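Local coordinates for envelopment polyprotein (Bovine Schmallenberg virus BH80/Germany/2011, PDB 7A56) that serves as the class II membrane fusion glycoprotein Gc, which probably merges the viral envelope with a host membrane during virus entry, at residues A[35-40]-A[223-228]; A[100-105]-A[340-345]; A[45-50]-A[207-212]; A[198-203]-A[213-218]. All coordinates share one frame; numbering follows the deposited sequence.

Contact 1: residues A[35-40]-A[223-228]; sequences ANDLTM and SDRIQL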
loop_
_atom_site.group_PDB
_atom_site.type_symbol
_atom_site.label_atom_id
_atom_site.label_comp_id
_atom_site.label_asym_id
_atom_site.label_seq_id
_atom_site.Cartn_x
_atom_site.Cartn_y
_atom_site.Cartn_z
ATOM N N ALA A 35 13.890 30.426 25.209
ATOM C CA ALA A 35 13.308 31.079 24.043
ATOM C C ALA A 35 14.399 31.606 23.140
ATOM O O ALA A 35 14.321 31.476 21.910
ATOM C CB ALA A 35 12.376 32.239 24.453
ATOM N N ASN A 36 15.440 32.203 23.740
ATOM C CA ASN A 36 16.477 32.792 22.913
ATOM C C ASN A 36 17.261 31.720 22.168
ATOM O O ASN A 36 17.636 31.906 21.005
ATOM C CB ASN A 36 17.391 33.638 23.798
ATOM C CG ASN A 36 18.645 34.042 23.100
ATOM O OD1 ASN A 36 18.612 34.855 22.182
ATOM N ND2 ASN A 36 19.773 33.454 23.505
ATOM N N ASP A 37 17.545 30.606 22.843
ATOM C CA ASP A 37 18.228 29.457 22.236
ATOM C C ASP A 37 17.442 28.926 21.045
ATOM O O ASP A 37 17.982 28.689 19.945
ATOM C CB ASP A 37 18.354 28.394 23.339
ATOM C CG ASP A 37 19.284 27.238 23.011
ATOM O OD1 ASP A 37 19.871 27.162 21.907
ATOM O OD2 ASP A 37 19.402 26.351 23.891
ATOM N N LEU A 38 16.148 28.723 21.255
ATOM C CA LEU A 38 15.298 28.176 20.184
ATOM C C LEU A 38 15.218 29.133 19.009
ATOM O O LEU A 38 15.388 28.739 17.845
ATOM C CB LEU A 38 13.920 27.869 20.759
ATOM C CG LEU A 38 13.857 26.689 21.768
ATOM C CD1 LEU A 38 12.432 26.497 22.239
ATOM C CD2 LEU A 38 14.310 25.363 21.162
ATOM N N THR A 39 14.994 30.406 19.296
ATOM C CA THR A 39 14.890 31.394 18.223
ATOM C C THR A 39 16.193 31.511 17.446
ATOM O O THR A 39 16.183 31.721 16.237
ATOM C CB THR A 39 14.526 32.758 18.821
ATOM O OG1 THR A 39 13.251 32.661 19.469
ATOM C CG2 THR A 39 14.476 33.815 17.739
ATOM N N MET A 40 17.332 31.463 18.141
ATOM C CA MET A 40 18.626 31.548 17.476
ATOM C C MET A 40 18.909 30.327 16.640
ATOM O O MET A 40 19.707 30.397 15.700
ATOM C CB MET A 40 19.760 31.731 18.532
ATOM C CG MET A 40 19.846 33.109 19.182
ATOM S SD MET A 40 20.640 34.412 18.186
ATOM C CE MET A 40 19.232 35.087 17.292
ATOM N N SER A 223 19.157 22.641 19.126
ATOM C CA SER A 223 19.523 23.845 19.848
ATOM C C SER A 223 20.467 23.408 20.962
ATOM O O SER A 223 20.744 22.203 21.116
ATOM C CB SER A 223 18.288 24.576 20.408
ATOM O OG SER A 223 17.627 23.782 21.403
ATOM N N ASP A 224 20.939 24.366 21.764
ATOM C CA ASP A 224 21.878 24.005 22.828
ATOM C C ASP A 224 21.195 23.182 23.909
ATOM O O ASP A 224 21.738 22.173 24.364
ATOM C CB ASP A 224 22.512 25.261 23.432
ATOM C CG ASP A 224 23.376 25.992 22.432
ATOM O OD1 ASP A 224 23.931 25.326 21.532
ATOM O OD2 ASP A 224 23.478 27.212 22.515
ATOM N N ARG A 225 19.996 23.586 24.323
ATOM C CA ARG A 225 19.294 22.911 25.415
ATOM C C ARG A 225 18.361 21.791 24.965
ATOM O O ARG A 225 18.120 20.833 25.738
ATOM C CB ARG A 225 18.474 23.950 26.187
ATOM C CG ARG A 225 19.361 24.971 26.921
ATOM C CD ARG A 225 18.564 26.229 27.234
ATOM N NE ARG A 225 19.403 27.152 27.973
ATOM C CZ ARG A 225 20.307 27.950 27.410
ATOM N NH1 ARG A 225 20.452 27.964 26.097
ATOM N NH2 ARG A 225 21.068 28.751 28.181
ATOM N N ILE A 226 17.788 21.887 23.764
ATOM C CA ILE A 226 16.742 20.944 23.361
ATOM C C ILE A 226 17.022 20.401 21.971
ATOM O O ILE A 226 17.300 21.159 21.029
ATOM C CB ILE A 226 15.339 21.576 23.411
ATOM C CG1 ILE A 226 15.045 22.152 24.824
ATOM C CG2 ILE A 226 14.271 20.535 22.897
ATOM C CD1 ILE A 226 13.788 23.045 24.796
ATOM N N GLN A 227 17.026 19.079 21.856
ATOM C CA GLN A 227 17.151 18.462 20.540
ATOM C C GLN A 227 15.925 17.607 20.260
ATOM O O GLN A 227 15.391 16.949 21.163
ATOM C CB GLN A 227 18.448 17.603 20.451
ATOM C CG GLN A 227 19.735 18.400 20.603
ATOM C CD GLN A 227 20.171 18.395 21.951
ATOM O OE1 GLN A 227 20.262 17.319 22.574
ATOM N NE2 GLN A 227 20.467 19.607 22.488
ATOM N N LEU A 228 15.485 17.581 18.990
ATOM C CA LEU A 228 14.389 16.709 18.627
ATOM C C LEU A 228 14.688 16.077 17.271
ATOM O O LEU A 228 15.410 16.654 16.454
ATOM C CB LEU A 228 13.029 17.461 18.523
ATOM C CG LEU A 228 12.563 18.368 19.681
ATOM C CD1 LEU A 228 13.034 19.765 19.342
ATOM C CD2 LEU A 228 11.033 18.307 19.847
#

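Contact 2: residues A[100-105]-A[340-345]; sequences FSIIIY and IMLGDF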
loop_
_atom_site.group_PDB
_atom_site.type_symbol
_atom_site.label_atom_id
_atom_site.label_comp_id
_atom_site.label_asym_id
_atom_site.label_seq_id
_atom_site.Cartn_x
_atom_site.Cartn_y
_atom_site.Cartn_z
ATOM N N PHE A 100 8.584 25.327 36.229
ATOM C CA PHE A 100 7.686 25.580 35.100
ATOM C C PHE A 100 7.612 24.319 34.268
ATOM O O PHE A 100 8.259 23.321 34.578
ATOM C CB PHE A 100 8.112 26.795 34.250
ATOM C CG PHE A 100 9.486 26.660 33.623
ATOM C CD1 PHE A 100 10.608 27.059 34.328
ATOM C CD2 PHE A 100 9.633 26.187 32.324
ATOM C CE1 PHE A 100 11.863 26.949 33.796
ATOM C CE2 PHE A 100 10.911 26.042 31.761
ATOM C CZ PHE A 100 12.032 26.450 32.507
ATOM N N SER A 101 6.853 24.387 33.167
ATOM C CA SER A 101 6.643 23.226 32.320
ATOM C C SER A 101 7.067 23.528 30.881
ATOM O O SER A 101 7.002 24.679 30.419
ATOM C CB SER A 101 5.187 22.785 32.359
ATOM O OG SER A 101 4.428 23.669 31.570
ATOM N N ILE A 102 7.594 22.493 30.228
ATOM C CA ILE A 102 7.885 22.480 28.797
ATOM C C ILE A 102 6.998 21.405 28.203
ATOM O O ILE A 102 7.010 20.262 28.680
ATOM C CB ILE A 102 9.369 22.179 28.523
ATOM C CG1 ILE A 102 10.275 23.279 29.127
ATOM C CG2 ILE A 102 9.649 22.025 27.055
ATOM C CD1 ILE A 102 11.780 23.011 28.957
ATOM N N ILE A 103 6.266 21.751 27.151
ATOM C CA ILE A 103 5.382 20.815 26.454
ATOM C C ILE A 103 5.986 20.545 25.083
ATOM O O ILE A 103 6.409 21.483 24.394
ATOM C CB ILE A 103 3.963 21.401 26.375
ATOM C CG1 ILE A 103 3.326 21.396 27.786
ATOM C CG2 ILE A 103 3.038 20.661 25.357
ATOM C CD1 ILE A 103 2.103 22.350 27.872
ATOM N N ILE A 104 6.111 19.269 24.719
ATOM C CA ILE A 104 6.494 18.888 23.363
ATOM C C ILE A 104 5.211 18.625 22.563
ATOM O O ILE A 104 4.436 17.715 22.896
ATOM C CB ILE A 104 7.398 17.645 23.360
ATOM C CG1 ILE A 104 8.599 17.790 24.329
ATOM C CG2 ILE A 104 7.771 17.215 21.903
ATOM C CD1 ILE A 104 9.544 18.956 23.921
ATOM N N TYR A 105 4.961 19.434 21.525
ATOM C CA TYR A 105 3.611 19.481 20.934
ATOM C C TYR A 105 3.738 19.174 19.444
ATOM O O TYR A 105 4.452 19.890 18.732
ATOM C CB TYR A 105 2.985 20.858 21.231
ATOM C CG TYR A 105 1.821 21.285 20.336
ATOM C CD1 TYR A 105 0.850 20.387 19.947
ATOM C CD2 TYR A 105 1.700 22.594 19.924
ATOM C CE1 TYR A 105 -0.231 20.792 19.095
ATOM C CE2 TYR A 105 0.650 23.022 19.102
ATOM C CZ TYR A 105 -0.302 22.120 18.703
ATOM O OH TYR A 105 -1.293 22.584 17.922
ATOM N N ILE A 340 16.046 17.275 26.661
ATOM C CA ILE A 340 16.038 18.602 27.282
ATOM C C ILE A 340 17.109 18.604 28.378
ATOM O O ILE A 340 17.153 17.675 29.196
ATOM C CB ILE A 340 14.661 18.925 27.898
ATOM C CG1 ILE A 340 13.559 18.997 26.815
ATOM C CG2 ILE A 340 14.721 20.220 28.761
ATOM C CD1 ILE A 340 12.178 18.649 27.436
ATOM N N MET A 341 18.023 19.576 28.305
ATOM C CA MET A 341 19.167 19.727 29.237
ATOM C C MET A 341 19.302 21.200 29.586
ATOM O O MET A 341 19.898 21.967 28.813
ATOM C CB MET A 341 20.432 19.202 28.568
ATOM C CG MET A 341 21.727 19.224 29.482
ATOM S SD MET A 341 22.842 17.970 28.795
ATOM C CE MET A 341 23.678 17.420 30.293
ATOM N N LEU A 342 18.777 21.595 30.760
ATOM C CA LEU A 342 18.732 23.003 31.139
ATOM C C LEU A 342 19.824 23.391 32.144
ATOM O O LEU A 342 20.022 24.584 32.401
ATOM C CB LEU A 342 17.354 23.343 31.725
ATOM C CG LEU A 342 16.174 22.954 30.835
ATOM C CD1 LEU A 342 14.790 23.410 31.381
ATOM C CD2 LEU A 342 16.369 23.548 29.461
ATOM N N GLY A 343 20.506 22.436 32.726
ATOM C CA GLY A 343 21.357 22.781 33.878
ATOM C C GLY A 343 21.049 21.852 35.030
ATOM O O GLY A 343 20.679 20.705 34.788
ATOM N N ASP A 344 21.157 22.317 36.281
ATOM C CA ASP A 344 21.026 21.448 37.449
ATOM C C ASP A 344 19.580 21.399 37.924
ATOM O O ASP A 344 19.158 22.120 38.840
ATOM C CB ASP A 344 21.978 21.946 38.549
ATOM C CG ASP A 344 21.931 21.104 39.824
ATOM O OD1 ASP A 344 21.581 19.898 39.796
ATOM O OD2 ASP A 344 22.300 21.664 40.880
ATOM N N PHE A 345 18.785 20.542 37.262
ATOM C CA PHE A 345 17.359 20.458 37.526
ATOM C C PHE A 345 16.915 19.009 37.672
ATOM O O PHE A 345 17.619 18.077 37.279
ATOM C CB PHE A 345 16.579 21.158 36.404
ATOM C CG PHE A 345 16.912 22.596 36.309
ATOM C CD1 PHE A 345 16.368 23.494 37.200
ATOM C CD2 PHE A 345 17.821 23.040 35.391
ATOM C CE1 PHE A 345 16.682 24.821 37.146
ATOM C CE2 PHE A 345 18.153 24.383 35.340
ATOM C CZ PHE A 345 17.564 25.272 36.203
#

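Contact 3: residues A[45-50]-A[207-212]; sequences PLKNLP and AHESFC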
loop_
_atom_site.group_PDB
_atom_site.type_symbol
_atom_site.label_atom_id
_atom_site.label_comp_id
_atom_site.label_asym_id
_atom_site.label_seq_id
_atom_site.Cartn_x
_atom_site.Cartn_y
_atom_site.Cartn_z
ATOM N N PRO A 45 8.662 31.653 16.485
ATOM C CA PRO A 45 7.791 31.912 17.659
ATOM C C PRO A 45 6.326 32.087 17.247
ATOM O O PRO A 45 6.007 32.833 16.304
ATOM C CB PRO A 45 8.362 33.206 18.270
ATOM C CG PRO A 45 9.522 33.571 17.456
ATOM C CD PRO A 45 9.417 32.872 16.135
ATOM N N LEU A 46 5.444 31.323 17.897
ATOM C CA LEU A 46 3.989 31.413 17.667
ATOM C C LEU A 46 3.317 31.927 18.948
ATOM O O LEU A 46 3.713 31.574 20.075
ATOM C CB LEU A 46 3.349 30.071 17.249
ATOM C CG LEU A 46 3.359 29.745 15.740
ATOM C CD1 LEU A 46 4.805 29.659 15.330
ATOM C CD2 LEU A 46 2.706 28.392 15.532
ATOM N N LYS A 47 2.317 32.791 18.773
ATOM C CA LYS A 47 1.704 33.428 19.930
ATOM C C LYS A 47 0.189 33.253 19.826
ATOM O O LYS A 47 -0.366 33.080 18.736
ATOM C CB LYS A 47 2.123 34.930 20.041
ATOM C CG LYS A 47 3.515 35.130 20.821
ATOM C CD LYS A 47 3.562 36.390 21.705
ATOM C CE LYS A 47 4.182 36.175 23.110
ATOM N NZ LYS A 47 5.687 36.308 23.128
ATOM N N ASN A 48 -0.489 33.357 20.977
ATOM C CA ASN A 48 -1.952 33.318 21.031
ATOM C C ASN A 48 -2.511 32.024 20.441
ATOM O O ASN A 48 -3.531 32.036 19.741
ATOM C CB ASN A 48 -2.587 34.525 20.332
ATOM C CG ASN A 48 -3.947 34.838 20.901
ATOM O OD1 ASN A 48 -4.151 34.670 22.103
ATOM N ND2 ASN A 48 -4.892 35.247 20.057
ATOM N N LEU A 49 -1.831 30.906 20.703
ATOM C CA LEU A 49 -2.365 29.630 20.263
ATOM C C LEU A 49 -3.498 29.163 21.184
ATOM O O LEU A 49 -3.577 29.584 22.326
ATOM C CB LEU A 49 -1.257 28.595 20.205
ATOM C CG LEU A 49 -0.177 28.744 19.126
ATOM C CD1 LEU A 49 0.835 27.570 19.123
ATOM C CD2 LEU A 49 -0.798 28.842 17.722
ATOM N N PRO A 50 -4.410 28.319 20.698
ATOM C CA PRO A 50 -5.382 27.670 21.593
ATOM C C PRO A 50 -4.711 26.879 22.711
ATOM O O PRO A 50 -3.503 26.586 22.683
ATOM C CB PRO A 50 -6.143 26.708 20.673
ATOM C CG PRO A 50 -5.867 27.176 19.298
ATOM C CD PRO A 50 -4.529 27.832 19.312
ATOM N N ALA A 207 4.910 28.672 28.605
ATOM C CA ALA A 207 3.779 29.515 28.989
ATOM C C ALA A 207 3.555 30.653 27.987
ATOM O O ALA A 207 4.451 31.465 27.728
ATOM C CB ALA A 207 4.014 30.081 30.392
ATOM N N HIS A 208 2.365 30.690 27.415
ATOM C CA HIS A 208 1.993 31.691 26.417
ATOM C C HIS A 208 3.024 31.951 25.313
ATOM O O HIS A 208 3.012 33.033 24.702
ATOM C CB HIS A 208 1.679 33.028 27.093
ATOM C CG HIS A 208 0.627 32.936 28.156
ATOM N ND1 HIS A 208 -0.704 32.692 27.872
ATOM C CD2 HIS A 208 0.711 33.058 29.504
ATOM C CE1 HIS A 208 -1.393 32.662 29.000
ATOM N NE2 HIS A 208 -0.559 32.890 30.004
ATOM N N GLU A 209 3.933 31.010 25.049
ATOM C CA GLU A 209 4.702 31.138 23.815
ATOM C C GLU A 209 5.073 29.757 23.301
ATOM O O GLU A 209 5.450 28.871 24.078
ATOM C CB GLU A 209 5.960 32.005 24.019
ATOM C CG GLU A 209 6.494 32.575 22.675
ATOM C CD GLU A 209 7.393 33.826 22.846
ATOM O OE1 GLU A 209 7.873 34.051 23.998
ATOM O OE2 GLU A 209 7.593 34.570 21.813
ATOM N N SER A 210 4.976 29.571 21.989
ATOM C CA SER A 210 5.423 28.327 21.380
ATOM C C SER A 210 6.528 28.597 20.352
ATOM O O SER A 210 6.622 29.690 19.794
ATOM C CB SER A 210 4.235 27.573 20.710
ATOM O OG SER A 210 3.506 26.798 21.664
ATOM N N PHE A 211 7.403 27.612 20.163
ATOM C CA PHE A 211 8.514 27.689 19.221
ATOM C C PHE A 211 8.485 26.469 18.322
ATOM O O PHE A 211 8.667 25.339 18.788
ATOM C CB PHE A 211 9.845 27.803 19.980
ATOM C CG PHE A 211 9.914 29.041 20.824
ATOM C CD1 PHE A 211 10.334 30.255 20.275
ATOM C CD2 PHE A 211 9.486 29.020 22.149
ATOM C CE1 PHE A 211 10.352 31.401 21.040
ATOM C CE2 PHE A 211 9.530 30.167 22.930
ATOM C CZ PHE A 211 9.945 31.367 22.370
ATOM N N CYS A 212 8.249 26.685 17.026
ATOM C CA CYS A 212 7.842 25.597 16.159
ATOM C C CYS A 212 8.758 25.453 14.957
ATOM O O CYS A 212 9.377 26.416 14.519
ATOM C CB CYS A 212 6.413 25.815 15.624
ATOM S SG CYS A 212 5.229 25.997 16.953
HETATM O O HOH W 1 0.594 33.652 23.626
#

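Contact 4: residues A[198-203]-A[213-218]; sequences KDVEVC and STVDVL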
loop_
_atom_site.group_PDB
_atom_site.type_symbol
_atom_site.label_atom_id
_atom_site.label_comp_id
_atom_site.label_asym_id
_atom_site.label_seq_id
_atom_site.Cartn_x
_atom_site.Cartn_y
_atom_site.Cartn_z
ATOM N N LYS A 198 5.353 13.305 3.944
ATOM C CA LYS A 198 4.858 13.735 5.234
ATOM C C LYS A 198 5.118 15.213 5.426
ATOM O O LYS A 198 6.122 15.758 4.956
ATOM C CB LYS A 198 5.582 12.977 6.362
ATOM C CG LYS A 198 5.517 11.495 6.165
ATOM C CD LYS A 198 6.234 10.814 7.278
ATOM C CE LYS A 198 6.224 9.348 6.966
ATOM N NZ LYS A 198 7.422 8.935 6.056
ATOM N N ASP A 199 4.194 15.873 6.119
ATOM C CA ASP A 199 4.359 17.260 6.518
ATOM C C ASP A 199 4.151 17.304 8.039
ATOM O O ASP A 199 3.011 17.166 8.508
ATOM C CB ASP A 199 3.347 18.119 5.748
ATOM C CG ASP A 199 3.382 19.603 6.142
ATOM O OD1 ASP A 199 4.238 20.024 6.946
ATOM O OD2 ASP A 199 2.536 20.366 5.629
ATOM N N VAL A 200 5.250 17.455 8.800
ATOM C CA VAL A 200 5.219 17.336 10.265
ATOM C C VAL A 200 5.816 18.601 10.851
ATOM O O VAL A 200 6.924 19.022 10.470
ATOM C CB VAL A 200 5.972 16.085 10.781
ATOM C CG1 VAL A 200 6.000 16.026 12.336
ATOM C CG2 VAL A 200 5.333 14.831 10.228
ATOM N N GLU A 201 5.077 19.212 11.770
ATOM C CA GLU A 201 5.578 20.358 12.494
ATOM C C GLU A 201 5.504 20.056 13.974
ATOM O O GLU A 201 4.471 19.588 14.479
ATOM C CB GLU A 201 4.763 21.597 12.136
ATOM C CG GLU A 201 5.213 22.888 12.903
ATOM C CD GLU A 201 4.213 24.021 12.675
ATOM O OE1 GLU A 201 2.992 23.739 12.644
ATOM O OE2 GLU A 201 4.639 25.166 12.494
ATOM N N VAL A 202 6.568 20.418 14.694
ATOM C CA VAL A 202 6.628 20.141 16.132
ATOM C C VAL A 202 7.014 21.419 16.848
ATOM O O VAL A 202 7.714 22.269 16.289
ATOM C CB VAL A 202 7.637 19.022 16.470
ATOM C CG1 VAL A 202 7.259 17.735 15.743
ATOM C CG2 VAL A 202 9.043 19.466 16.154
ATOM N N CYS A 203 6.488 21.596 18.074
ATOM C CA CYS A 203 6.681 22.836 18.810
ATOM C C CYS A 203 7.185 22.538 20.216
ATOM O O CYS A 203 6.864 21.508 20.807
ATOM C CB CYS A 203 5.391 23.689 18.990
ATOM S SG CYS A 203 4.596 24.114 17.390
ATOM N N SER A 213 8.811 24.250 14.417
ATOM C CA SER A 213 9.548 24.051 13.169
ATOM C C SER A 213 9.057 22.792 12.474
ATOM O O SER A 213 8.675 21.804 13.138
ATOM C CB SER A 213 11.062 23.931 13.479
ATOM O OG SER A 213 11.763 23.645 12.285
ATOM N N THR A 214 9.090 22.807 11.131
ATOM C CA THR A 214 8.880 21.543 10.436
ATOM C C THR A 214 10.088 20.668 10.761
ATOM O O THR A 214 11.163 21.178 11.090
ATOM C CB THR A 214 8.701 21.747 8.904
ATOM O OG1 THR A 214 9.754 22.545 8.411
ATOM C CG2 THR A 214 7.470 22.518 8.624
ATOM N N VAL A 215 9.889 19.357 10.757
ATOM C CA VAL A 215 10.962 18.414 11.028
ATOM C C VAL A 215 10.875 17.314 9.974
ATOM O O VAL A 215 9.790 16.799 9.703
ATOM C CB VAL A 215 10.875 17.845 12.466
ATOM C CG1 VAL A 215 9.611 17.044 12.691
ATOM C CG2 VAL A 215 12.127 17.026 12.833
ATOM N N ASP A 216 11.999 16.979 9.357
ATOM C CA ASP A 216 12.017 15.816 8.481
ATOM C C ASP A 216 13.213 14.938 8.817
ATOM O O ASP A 216 14.115 15.331 9.580
ATOM C CB ASP A 216 12.001 16.195 6.995
ATOM C CG ASP A 216 13.098 17.097 6.615
ATOM O OD1 ASP A 216 14.274 16.752 6.891
ATOM O OD2 ASP A 216 12.771 18.152 6.018
ATOM N N VAL A 217 13.181 13.729 8.259
ATOM C CA VAL A 217 13.986 12.614 8.776
ATOM C C VAL A 217 15.489 12.848 8.589
ATOM O O VAL A 217 16.291 12.385 9.410
ATOM C CB VAL A 217 13.499 11.295 8.124
ATOM C CG1 VAL A 217 13.786 11.282 6.628
ATOM C CG2 VAL A 217 14.198 10.014 8.749
ATOM N N LEU A 218 15.921 13.600 7.559
ATOM C CA LEU A 218 17.370 13.841 7.423
ATOM C C LEU A 218 17.912 14.922 8.333
ATOM O O LEU A 218 19.156 15.011 8.495
ATOM C CB LEU A 218 17.749 14.220 5.957
ATOM C CG LEU A 218 17.623 13.155 4.842
ATOM C CD1 LEU A 218 18.126 13.747 3.502
ATOM C CD2 LEU A 218 18.497 11.982 5.207
HETATM O O HOH W 2 7.841 17.429 7.632
#

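Contact 1: residues A[35-40]-A[223-228]
Asp37 carries its CG opposite its own backbone N (chi1 -168°), which holds the carboxylate out from helix 23-40 over the turn at Ser223 to Ile226, while the Arg225 chain, stretched from CG to NE, brings the edge of its guanidinium, through NH1, to the same carboxylate. The carboxylate is bonded to two consecutive backbone N-H groups. OD1 of Asp37 takes the N of Asp224 at 3.0 Å in a nearly straight bond, and OD2 of Asp37 takes the N of Arg225 at 2.9 Å in a more bent one; each oxygen uses its syn lone pair. A salt bridge adds a third bond, Arg225 NH1 to Asp37 OD2 at 2.9 Å. This donor meets the oxygen from above, 57° out of the carboxylate plane, while the oxygen lies close to the guanidinium plane; the two flat groups are turned 79° against each other. Asp224 OD2 comes within 3.7 Å of Asp37 OD1. Beside this polar core, Leu38 rests its CD2 on Ser223 OG at 3.7 Å and reaches Ile226 CD1 at 4.3 Å, with Phe43, Ile204 and Phe211 around it. The turn, which joins strands 221-222 and 226-231, is braced from within: Ser223 OG donates to Ile226 O at 2.7 Å, and Gln227 NE2 returns to Ser223 O. One buried acid thus fixes the end of the helix against a hairpin turn. Its charge is probably balanced by Arg225 and two backbone N-H dipoles, which would favour the ionised form despite the neighbouring Asp224.

Contact 2: residues A[100-105]-A[340-345]
Strands 100-105 and 340-343 run nearly antiparallel, at 160°, with their axes 11.1 Å apart, so Ile102 and Ile340 meet through side chains with no backbone bond between them. Ile102 is the middle of the interface. Its CG1-CD1 branch is fully extended (chi2 177°) and ends against Leu342, the two side chains meeting end-on with CD1 of Ile102 3.9 Å from CD1 of Leu342. The same Ile102 CD1 also meets Ile340 CG2 at 4.1 Å, where the two isoleucines pass alongside, pointing opposite ways. Further along the strand, Ile104 and Ile340 bring their CD1 methyls to 4.4 Å. At the other end the Phe100 ring approaches Leu342 obliquely, its CZ 4.3 Å from Leu342 CD1. Ile204 packs on Ile102 and Ile104, Ile75 on Ile340 and Ile79 on Ile104, while Ile27 and Gln31 of helix 23-40 pack on Phe100. Beyond Leu342 an inverse gamma turn follows, centred on Asp344, which is salt-bridged to Arg71. These are two beta sheets packed face to face, consistent with the beta-sandwich of domain I in class II fusion proteins. Across the contact no polar atom is paired: Phe100, Ile102, Ile104, Ile340 and Leu342 touch by dispersion alone, so the directional bonds lie within each sheet, and between the sheets the fit is one of shape and burial.

Contact 3: residues A[45-50]-A[207-212]
Ser210 O is approached by two donors from the facing segment: Leu46 N, in a hydrogen bond of 2.8 Å that is almost straight at 170°, and the CA-H of Pro45, whose CA lies 3.3 Å from Ser210 O. The return bond runs from Ser210 N to Leu46 O at 3.0 Å, making Leu46 and Ser210 an antiparallel hydrogen-bonded pair, with Pro45 and Phe211 the non-hydrogen-bonded pair beside it. On the face of Pro45 and Phe211, Pro45 CB comes to Phe211 CE1 at 3.9 Å, and the Phe211 ring also packs on Ala35, Leu38 and Thr39 of helix 23-40. On the other face Leu46 sets CD2 against Cys212 SG at 3.8 Å, the sulfur of the disulfide to Cys203, and Leu49 covers the CB and OG of Ser210, whose hydroxyl is bonded to Thr205 OG1. Past Leu46 the strand pairing gives way to side chains and water. Lys47, kinked at each torsion beyond chi1, folds over Glu209, extended beyond CG (chi2 159°), to make a salt bridge of 2.9 Å from NZ to OE2. Farther on, a water accepts from Asn48 N at 2.9 Å and donates to His208 O at 2.7 Å. Within these segments two backbone bonds, continued by one between Cys212 and Lys44, join strand 44-46 to strand 209-214. The salt bridge joins an exposed Lys47 to a partly exposed Glu209, where solvent would be expected to screen it, while the sulfur contact lies deeper.

Contact 4: residues A[198-203]-A[213-218]
Val202 and Ser213 form an antiparallel hydrogen-bonded pair, Val202 N to Ser213 O at 3.0 Å and Ser213 N to Val202 O at 2.9 Å. Two residues on, Val215 N still donates to Val200 O at 3.0 Å, but the return bond is replaced by a water, which accepts from Val200 N at 2.8 Å and donates to Val215 O at 2.9 Å. Between these lies the non-hydrogen-bonded pair Glu201 and Thr214, where a CA-H contact of 3.2 Å from Thr214 CA gives Val200 O a second donor. Apolar contacts centre on Val215, whose CG1 sits between its backbone N and carbonyl carbon (chi1 63°). That methyl lies alongside Val200, CG1 to CG1 at 3.8 Å, and meets Val202 CG1 at 3.9 Å at a slant; Leu221 and Ile230 continue the patch. The polar side chains bond outside the pairing: Ser213 OG turns back onto Thr214 O, while Asp199 and Glu201 both form salt bridges to Arg108 on the adjacent strand 98-134. Covalently, Cys203 is tied to Cys212, so the two arms of this beta hairpin, strands 197-206 and 209-214, are cross-linked next to the pair at Val202. Farther along, Val217 packs on Pro80 of the second subunit. The inserted water stands in for a direct bond between Val200 N and Val215 O: it satisfies both, so the backbones can lie farther apart there without leaving either group without a partner.

How the contacts relate
Contacts 1 and 2 are the buried pair, yet opposite in chemistry: charge and backbone bonds at a helix end in one, hydrocarbon alone between sheets in the other. They share the sheet holding strands 226-231 and 335-343, where Arg225 O receives Met341 N and Ile226 packs on Ile340. Contacts 3 and 4, only partly buried, use opposite ends of strand 209-214 and are tied by the Cys203-Cys212 disulfide. Phe211 joins contact 3 to the helix of contact 1. Contact 4 meets contact 2 where Cys203 N donates to Tyr105 O. Bridging waters occur in the two outer contacts.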